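Local coordinates for protein phosphodiesterase (Candida albicans, PDB 6CPU) that belongs to the cyclic nucleotide phosphodiesterase family of the HD superfamily, a largely helical metalloprotein that carries zinc and magnesium ions in this structure, at residues 333-345 against 391-404. Sequence-based numbering, arbitrary orientation.
Sequences SLNPIQTLGLLVA and LRICWPDLLTCTIE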
ATOM      1  N   SER A 333      18.598   6.093  17.552  1.00 48.21           N
ATOM      2  CA  SER A 333      18.256   4.730  17.944  1.00 48.34           C
ATOM      3  C   SER A 333      18.438   3.768  16.770  1.00 46.17           C
ATOM      4  O   SER A 333      19.061   2.719  16.923  1.00 48.80           O
ATOM      5  CB  SER A 333      16.823   4.657  18.477  1.00 49.83           C
ATOM      6  OG  SER A 333      16.672   5.452  19.642  1.00 50.61           O
ATOM      7  N   LEU A 334      17.914   4.141  15.602  1.00 43.33           N
ATOM      8  CA  LEU A 334      18.007   3.302  14.403  1.00 40.49           C
ATOM      9  C   LEU A 334      19.092   3.797  13.456  1.00 38.52           C
ATOM     10  O   LEU A 334      19.115   4.966  13.074  1.00 37.95           O
ATOM     11  CB  LEU A 334      16.656   3.255  13.673  1.00 40.42           C
ATOM     12  CG  LEU A 334      15.457   2.740  14.478  1.00 39.97           C
ATOM     13  CD1 LEU A 334      14.185   2.750  13.636  1.00 41.01           C
ATOM     14  CD2 LEU A 334      15.730   1.343  15.012  1.00 40.79           C
ATOM     15  N   ASN A 335      19.991   2.896  13.082  1.00 38.28           N
ATOM     16  CA  ASN A 335      21.047   3.190  12.118  1.00 38.83           C
ATOM     17  C   ASN A 335      20.503   3.254  10.665  1.00 38.51           C
ATOM     18  O   ASN A 335      19.288   3.082  10.452  1.00 36.69           O
ATOM     19  CB  ASN A 335      22.204   2.185  12.290  1.00 39.41           C
ATOM     20  CG  ASN A 335      21.926   0.824  11.669  1.00 41.30           C
ATOM     21  OD1 ASN A 335      20.869   0.589  11.075  1.00 40.94           O
ATOM     22  ND2 ASN A 335      22.891  -0.083  11.799  1.00 42.03           N
ATOM     23  N   PRO A 336      21.380   3.528   9.672  1.00 37.34           N
ATOM     24  CA  PRO A 336      20.881   3.743   8.300  1.00 35.74           C
ATOM     25  C   PRO A 336      20.157   2.554   7.649  1.00 36.49           C
ATOM     26  O   PRO A 336      19.108   2.760   7.031  1.00 37.07           O
ATOM     27  CB  PRO A 336      22.149   4.090   7.516  1.00 36.92           C
ATOM     28  CG  PRO A 336      23.042   4.731   8.539  1.00 36.87           C
ATOM     29  CD  PRO A 336      22.793   3.953   9.800  1.00 37.41           C
ATOM     30  N   ILE A 337      20.693   1.341   7.772  1.00 35.72           N
ATOM     31  CA  ILE A 337      20.025   0.171   7.176  1.00 36.72           C
ATOM     32  C   ILE A 337      18.726  -0.182   7.903  1.00 35.01           C
ATOM     33  O   ILE A 337      17.747  -0.564   7.263  1.00 35.26           O
ATOM     34  CB  ILE A 337      20.954  -1.056   7.026  1.00 38.33           C
ATOM     35  CG1 ILE A 337      20.318  -2.074   6.070  1.00 39.44           C
ATOM     36  CG2 ILE A 337      21.271  -1.697   8.372  1.00 38.87           C
ATOM     37  CD1 ILE A 337      21.290  -3.107   5.548  1.00 41.81           C
ATOM     38  N   GLN A 338      18.705  -0.028   9.225  1.00 33.15           N
ATOM     39  CA  GLN A 338      17.489  -0.208  10.012  1.00 32.59           C
ATOM     40  C   GLN A 338      16.443   0.854   9.683  1.00 32.23           C
ATOM     41  O   GLN A 338      15.239   0.582   9.695  1.00 28.96           O
ATOM     42  CB  GLN A 338      17.792  -0.142  11.506  1.00 33.62           C
ATOM     43  CG  GLN A 338      18.673  -1.269  12.011  1.00 33.85           C
ATOM     44  CD  GLN A 338      19.459  -0.880  13.253  1.00 34.46           C
ATOM     45  OE1 GLN A 338      19.113   0.078  13.952  1.00 33.23           O
ATOM     46  NE2 GLN A 338      20.533  -1.611  13.519  1.00 35.77           N
ATOM     47  N   THR A 339      16.905   2.073   9.423  1.00 30.53           N
ATOM     48  CA  THR A 339      16.025   3.159   9.002  1.00 31.85           C
ATOM     49  C   THR A 339      15.382   2.813   7.644  1.00 30.05           C
ATOM     50  O   THR A 339      14.180   2.994   7.462  1.00 29.89           O
ATOM     51  CB  THR A 339      16.803   4.494   8.905  1.00 33.53           C
ATOM     52  OG1 THR A 339      17.328   4.833  10.195  1.00 34.43           O
ATOM     53  CG2 THR A 339      15.913   5.615   8.419  1.00 33.45           C
ATOM     54  N   LEU A 340      16.190   2.316   6.712  1.00 29.19           N
ATOM     55  CA  LEU A 340      15.694   1.878   5.397  1.00 28.63           C
ATOM     56  C   LEU A 340      14.699   0.724   5.553  1.00 28.87           C
ATOM     57  O   LEU A 340      13.644   0.721   4.920  1.00 28.76           O
ATOM     58  CB  LEU A 340      16.837   1.452   4.477  1.00 27.80           C
ATOM     59  CG  LEU A 340      16.446   0.955   3.074  1.00 28.31           C
ATOM     60  CD1 LEU A 340      15.683   2.018   2.310  1.00 27.63           C
ATOM     61  CD2 LEU A 340      17.664   0.507   2.276  1.00 28.63           C
ATOM     62  N   GLY A 341      15.032  -0.237   6.413  1.00 28.50           N
ATOM     63  CA  GLY A 341      14.140  -1.359   6.714  1.00 28.34           C
ATOM     64  C   GLY A 341      12.790  -0.930   7.257  1.00 29.43           C
ATOM     65  O   GLY A 341      11.764  -1.512   6.900  1.00 28.32           O
ATOM     66  N   LEU A 342      12.787   0.091   8.115  1.00 28.64           N
ATOM     67  CA  LEU A 342      11.552   0.620   8.674  1.00 29.11           C
ATOM     68  C   LEU A 342      10.713   1.260   7.568  1.00 27.06           C
ATOM     69  O   LEU A 342       9.497   1.045   7.496  1.00 24.45           O
ATOM     70  CB  LEU A 342      11.841   1.665   9.757  1.00 30.89           C
ATOM     71  CG  LEU A 342      10.838   1.862  10.899  1.00 34.22           C
ATOM     72  CD1 LEU A 342      10.861   3.309  11.365  1.00 35.51           C
ATOM     73  CD2 LEU A 342       9.405   1.467  10.582  1.00 35.12           C
ATOM     74  N   LEU A 343      11.372   2.052   6.725  1.00 25.21           N
ATOM     75  CA  LEU A 343      10.687   2.722   5.624  1.00 24.88           C
ATOM     76  C   LEU A 343      10.097   1.717   4.632  1.00 23.82           C
ATOM     77  O   LEU A 343       8.950   1.864   4.227  1.00 22.58           O
ATOM     78  CB  LEU A 343      11.632   3.666   4.898  1.00 25.44           C
ATOM     79  CG  LEU A 343      12.058   4.855   5.763  1.00 25.72           C
ATOM     80  CD1 LEU A 343      13.234   5.571   5.130  1.00 25.63           C
ATOM     81  CD2 LEU A 343      10.891   5.794   5.991  1.00 25.88           C
ATOM     82  N   VAL A 344      10.886   0.715   4.250  1.00 24.61           N
ATOM     83  CA  VAL A 344      10.400  -0.360   3.375  1.00 23.99           C
ATOM     84  C   VAL A 344       9.212  -1.102   4.023  1.00 22.71           C
ATOM     85  O   VAL A 344       8.204  -1.341   3.359  1.00 21.46           O
ATOM     86  CB  VAL A 344      11.542  -1.305   2.926  1.00 24.17           C
ATOM     87  CG1 VAL A 344      11.006  -2.539   2.228  1.00 24.38           C
ATOM     88  CG2 VAL A 344      12.491  -0.572   1.982  1.00 25.44           C
ATOM     89  N   ALA A 345       9.291  -1.420   5.312  1.00 22.08           N
ATOM     90  CA  ALA A 345       8.149  -2.045   5.998  1.00 21.35           C
ATOM     91  C   ALA A 345       6.905  -1.182   6.005  1.00 21.32           C
ATOM     92  O   ALA A 345       5.810  -1.689   5.796  1.00 21.49           O
ATOM     93  CB  ALA A 345       8.515  -2.438   7.424  1.00 21.51           C
ATOM     94  N   LEU A 391       9.358  -8.323  -2.355  1.00 19.39           N
ATOM     95  CA  LEU A 391      10.796  -8.143  -2.092  1.00 19.86           C
ATOM     96  C   LEU A 391      11.650  -9.313  -2.579  1.00 20.93           C
ATOM     97  O   LEU A 391      12.762  -9.089  -3.060  1.00 20.28           O
ATOM     98  CB  LEU A 391      11.063  -7.853  -0.609  1.00 20.18           C
ATOM     99  CG  LEU A 391      10.451  -6.569  -0.026  1.00 21.21           C
ATOM    100  CD1 LEU A 391      10.699  -6.495   1.467  1.00 21.40           C
ATOM    101  CD2 LEU A 391      11.006  -5.322  -0.719  1.00 23.14           C
ATOM    102  N   ARG A 392      11.144 -10.546  -2.478  1.00 21.00           N
ATOM    103  CA  ARG A 392      11.911 -11.725  -2.934  1.00 21.86           C
ATOM    104  C   ARG A 392      12.260 -11.632  -4.419  1.00 22.07           C
ATOM    105  O   ARG A 392      13.322 -12.093  -4.843  1.00 20.46           O
ATOM    106  CB  ARG A 392      11.140 -13.026  -2.654  1.00 23.06           C
ATOM    107  CG  ARG A 392      11.852 -14.314  -3.079  1.00 24.38           C
ATOM    108  CD  ARG A 392      13.131 -14.528  -2.281  1.00 24.99           C
ATOM    109  NE  ARG A 392      13.938 -15.632  -2.805  1.00 25.40           N
ATOM    110  CZ  ARG A 392      14.837 -15.551  -3.788  1.00 25.98           C
ATOM    111  NH1 ARG A 392      15.068 -14.416  -4.450  1.00 25.78           N
ATOM    112  NH2 ARG A 392      15.505 -16.652  -4.132  1.00 27.61           N
ATOM    113  N   ILE A 393      11.347 -11.050  -5.202  1.00 21.12           N
ATOM    114  CA  ILE A 393      11.539 -10.849  -6.642  1.00 22.57           C
ATOM    115  C   ILE A 393      12.237  -9.520  -6.955  1.00 23.24           C
ATOM    116  O   ILE A 393      13.190  -9.488  -7.730  1.00 25.09           O
ATOM    117  CB  ILE A 393      10.179 -10.927  -7.389  1.00 22.63           C
ATOM    118  CG1 ILE A 393       9.486 -12.268  -7.115  1.00 24.07           C
ATOM    119  CG2 ILE A 393      10.342 -10.662  -8.886  1.00 23.17           C
ATOM    120  CD1 ILE A 393      10.337 -13.505  -7.333  1.00 24.19           C
ATOM    121  N   CYS A 394      11.777  -8.425  -6.354  1.00 22.80           N
ATOM    122  CA  CYS A 394      12.263  -7.088  -6.690  1.00 23.69           C
ATOM    123  C   CYS A 394      13.548  -6.646  -5.987  1.00 23.58           C
ATOM    124  O   CYS A 394      14.288  -5.841  -6.541  1.00 25.55           O
ATOM    125  CB  CYS A 394      11.199  -6.046  -6.384  1.00 24.29           C
ATOM    126  SG  CYS A 394       9.739  -6.262  -7.400  1.00 26.16           S
ATOM    127  N   TRP A 395      13.798  -7.152  -4.786  1.00 24.01           N
ATOM    128  CA  TRP A 395      14.887  -6.651  -3.943  1.00 24.78           C
ATOM    129  C   TRP A 395      15.431  -7.755  -3.012  1.00 25.85           C
ATOM    130  O   TRP A 395      15.560  -7.551  -1.802  1.00 24.91           O
ATOM    131  CB  TRP A 395      14.378  -5.445  -3.133  1.00 25.83           C
ATOM    132  CG  TRP A 395      15.407  -4.418  -2.776  1.00 26.96           C
ATOM    133  CD1 TRP A 395      16.774  -4.536  -2.867  1.00 29.17           C
ATOM    134  CD2 TRP A 395      15.157  -3.119  -2.239  1.00 27.90           C
ATOM    135  NE1 TRP A 395      17.377  -3.387  -2.421  1.00 28.59           N
ATOM    136  CE2 TRP A 395      16.409  -2.500  -2.029  1.00 28.77           C
ATOM    137  CE3 TRP A 395      13.994  -2.414  -1.909  1.00 27.24           C
ATOM    138  CZ2 TRP A 395      16.525  -1.207  -1.494  1.00 28.99           C
ATOM    139  CZ3 TRP A 395      14.114  -1.129  -1.387  1.00 28.22           C
ATOM    140  CH2 TRP A 395      15.367  -0.542  -1.185  1.00 28.40           C
ATOM    141  N   PRO A 396      15.756  -8.934  -3.578  1.00 27.08           N
ATOM    142  CA  PRO A 396      16.172 -10.064  -2.740  1.00 28.38           C
ATOM    143  C   PRO A 396      17.406  -9.786  -1.875  1.00 29.55           C
ATOM    144  O   PRO A 396      17.500 -10.299  -0.754  1.00 27.23           O
ATOM    145  CB  PRO A 396      16.460 -11.181  -3.754  1.00 28.07           C
ATOM    146  CG  PRO A 396      16.642 -10.499  -5.056  1.00 27.81           C
ATOM    147  CD  PRO A 396      15.768  -9.283  -5.008  1.00 27.38           C
ATOM    148  N   ASP A 397      18.322  -8.961  -2.373  1.00 32.60           N
ATOM    149  CA  ASP A 397      19.518  -8.642  -1.602  1.00 36.26           C
ATOM    150  C   ASP A 397      19.239  -7.743  -0.386  1.00 33.59           C
ATOM    151  O   ASP A 397      20.034  -7.731   0.551  1.00 32.95           O
ATOM    152  CB  ASP A 397      20.611  -8.055  -2.504  1.00 39.89           C
ATOM    153  CG  ASP A 397      21.178  -9.079  -3.496  1.00 43.53           C
ATOM    154  OD1 ASP A 397      20.844 -10.286  -3.422  1.00 46.81           O
ATOM    155  OD2 ASP A 397      21.981  -8.674  -4.357  1.00 47.17           O
ATOM    156  N   LEU A 398      18.117  -7.019  -0.352  1.00 30.73           N
ATOM    157  CA  LEU A 398      17.741  -6.321   0.880  1.00 29.87           C
ATOM    158  C   LEU A 398      17.340  -7.320   1.977  1.00 28.62           C
ATOM    159  O   LEU A 398      17.649  -7.104   3.148  1.00 29.77           O
ATOM    160  CB  LEU A 398      16.617  -5.285   0.649  1.00 29.61           C
ATOM    161  CG  LEU A 398      16.058  -4.569   1.896  1.00 30.20           C
ATOM    162  CD1 LEU A 398      17.065  -3.590   2.484  1.00 31.85           C
ATOM    163  CD2 LEU A 398      14.753  -3.842   1.606  1.00 30.54           C
ATOM    164  N   LEU A 399      16.661  -8.403   1.600  1.00 28.54           N
ATOM    165  CA  LEU A 399      16.152  -9.372   2.568  1.00 28.40           C
ATOM    166  C   LEU A 399      17.258 -10.091   3.343  1.00 30.18           C
ATOM    167  O   LEU A 399      17.077 -10.402   4.517  1.00 29.77           O
ATOM    168  CB  LEU A 399      15.258 -10.408   1.891  1.00 28.62           C
ATOM    169  CG  LEU A 399      13.941  -9.868   1.308  1.00 27.95           C
ATOM    170  CD1 LEU A 399      13.184 -10.978   0.596  1.00 27.88           C
ATOM    171  CD2 LEU A 399      13.089  -9.225   2.400  1.00 28.25           C
ATOM    172  N   THR A 400      18.385 -10.328   2.682  1.00 30.96           N
ATOM    173  CA  THR A 400      19.512 -11.063   3.276  1.00 33.40           C
ATOM    174  C   THR A 400      20.534 -10.171   3.995  1.00 35.43           C
ATOM    175  O   THR A 400      21.445 -10.685   4.648  1.00 35.47           O
ATOM    176  CB  THR A 400      20.246 -11.899   2.216  1.00 33.71           C
ATOM    177  OG1 THR A 400      20.626 -11.066   1.123  1.00 32.82           O
ATOM    178  CG2 THR A 400      19.364 -13.038   1.705  1.00 34.63           C
ATOM    179  N   CYS A 401      20.397  -8.852   3.881  1.00 36.20           N
ATOM    180  CA  CYS A 401      21.166  -7.934   4.720  1.00 38.26           C
ATOM    181  C   CYS A 401      20.810  -8.167   6.175  1.00 38.89           C
ATOM    182  O   CYS A 401      19.683  -8.549   6.492  1.00 39.24           O
ATOM    183  CB  CYS A 401      20.857  -6.472   4.398  1.00 38.23           C
ATOM    184  SG  CYS A 401      21.538  -5.870   2.851  1.00 40.18           S
ATOM    185  N   THR A 402      21.773  -7.922   7.056  1.00 37.51           N
ATOM    186  CA  THR A 402      21.549  -8.016   8.491  1.00 36.82           C
ATOM    187  C   THR A 402      21.520  -6.601   9.062  1.00 36.87           C
ATOM    188  O   THR A 402      22.021  -5.671   8.428  1.00 37.39           O
ATOM    189  CB  THR A 402      22.639  -8.883   9.157  1.00 39.05           C
ATOM    190  OG1 THR A 402      23.936  -8.390   8.797  1.00 39.01           O
ATOM    191  CG2 THR A 402      22.522 -10.325   8.690  1.00 38.62           C
ATOM    192  N   ILE A 403      20.914  -6.429  10.233  1.00 35.95           N
ATOM    193  CA  ILE A 403      20.724  -5.089  10.800  1.00 36.86           C
ATOM    194  C   ILE A 403      22.021  -4.400  11.243  1.00 40.12           C
ATOM    195  O   ILE A 403      22.047  -3.180  11.385  1.00 39.70           O
ATOM    196  CB  ILE A 403      19.722  -5.072  11.975  1.00 36.31           C
ATOM    197  CG1 ILE A 403      20.196  -5.949  13.142  1.00 35.73           C
ATOM    198  CG2 ILE A 403      18.335  -5.501  11.511  1.00 35.48           C
ATOM    199  CD1 ILE A 403      19.537  -5.571  14.445  1.00 35.75           C
ATOM    200  N   GLU A 404      23.061  -5.192  11.498  1.00 44.11           N
ATOM    201  CA  GLU A 404      24.420  -4.694  11.745  1.00 49.00           C
ATOM    202  C   GLU A 404      25.400  -5.774  11.327  1.00 50.30           C
ATOM    203  O   GLU A 404      25.019  -6.936  11.198  1.00 50.13           O
ATOM    204  CB  GLU A 404      24.624  -4.353  13.220  1.00 52.09           C
ATOM    205  CG  GLU A 404      23.795  -3.174  13.687  1.00 55.72           C
ATOM    206  CD  GLU A 404      24.312  -2.540  14.953  1.00 60.95           C
ATOM    207  OE1 GLU A 404      24.832  -3.269  15.830  1.00 65.76           O
ATOM    208  OE2 GLU A 404      24.177  -1.306  15.072  1.00 62.86           O
TER
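A capping box opens helix 336-348, and its two side chains, Asn-335 and Gln-338, also grip the loop that follows helix 396-400. Within the box, Asn-335 OD1 accepts from Gln-338 N at 2.9 Å and Gln-338 OE1 accepts from Asn-335 N at 3.1 Å. Both amides are thereby fixed in rotation, with their NH2 groups turned to one acceptor, Ile-403 O. Asn-335 ND2 donates to it from 3.2 Å, nearly in line with the C=O bond (166° at the oxygen), whereas Gln-338 NE2, at 3.1 Å, comes from above the carbonyl plane. The CG of Glu-404 packs on the Gln-338 amide, 3.6 Å from NE2. Between the two, in the same first turn, Ile-337 has CG1 anti to its backbone N (chi1 -165°) and, extended beyond it, brings CD1 to 3.6 Å from Cys-401 CB. Farther along the helix the contact is wholly apolar: Val-344 meets Leu-398 and Leu-391 tip to tip, and its CG2 lies 3.8 Å from Trp-395 CZ3, while Leu-340 CD2 approaches Leu-398 CD1. Leu-398 CB lies over one face of the indole, toward its rim, and Phe-259 stacks edge-to-face with it. Polar capping, then apolar packing, thus joins helix 336-348 to helices 377-394 and 396-400 and the following loop in the all-helical phosphodiesterase catalytic-domain fold.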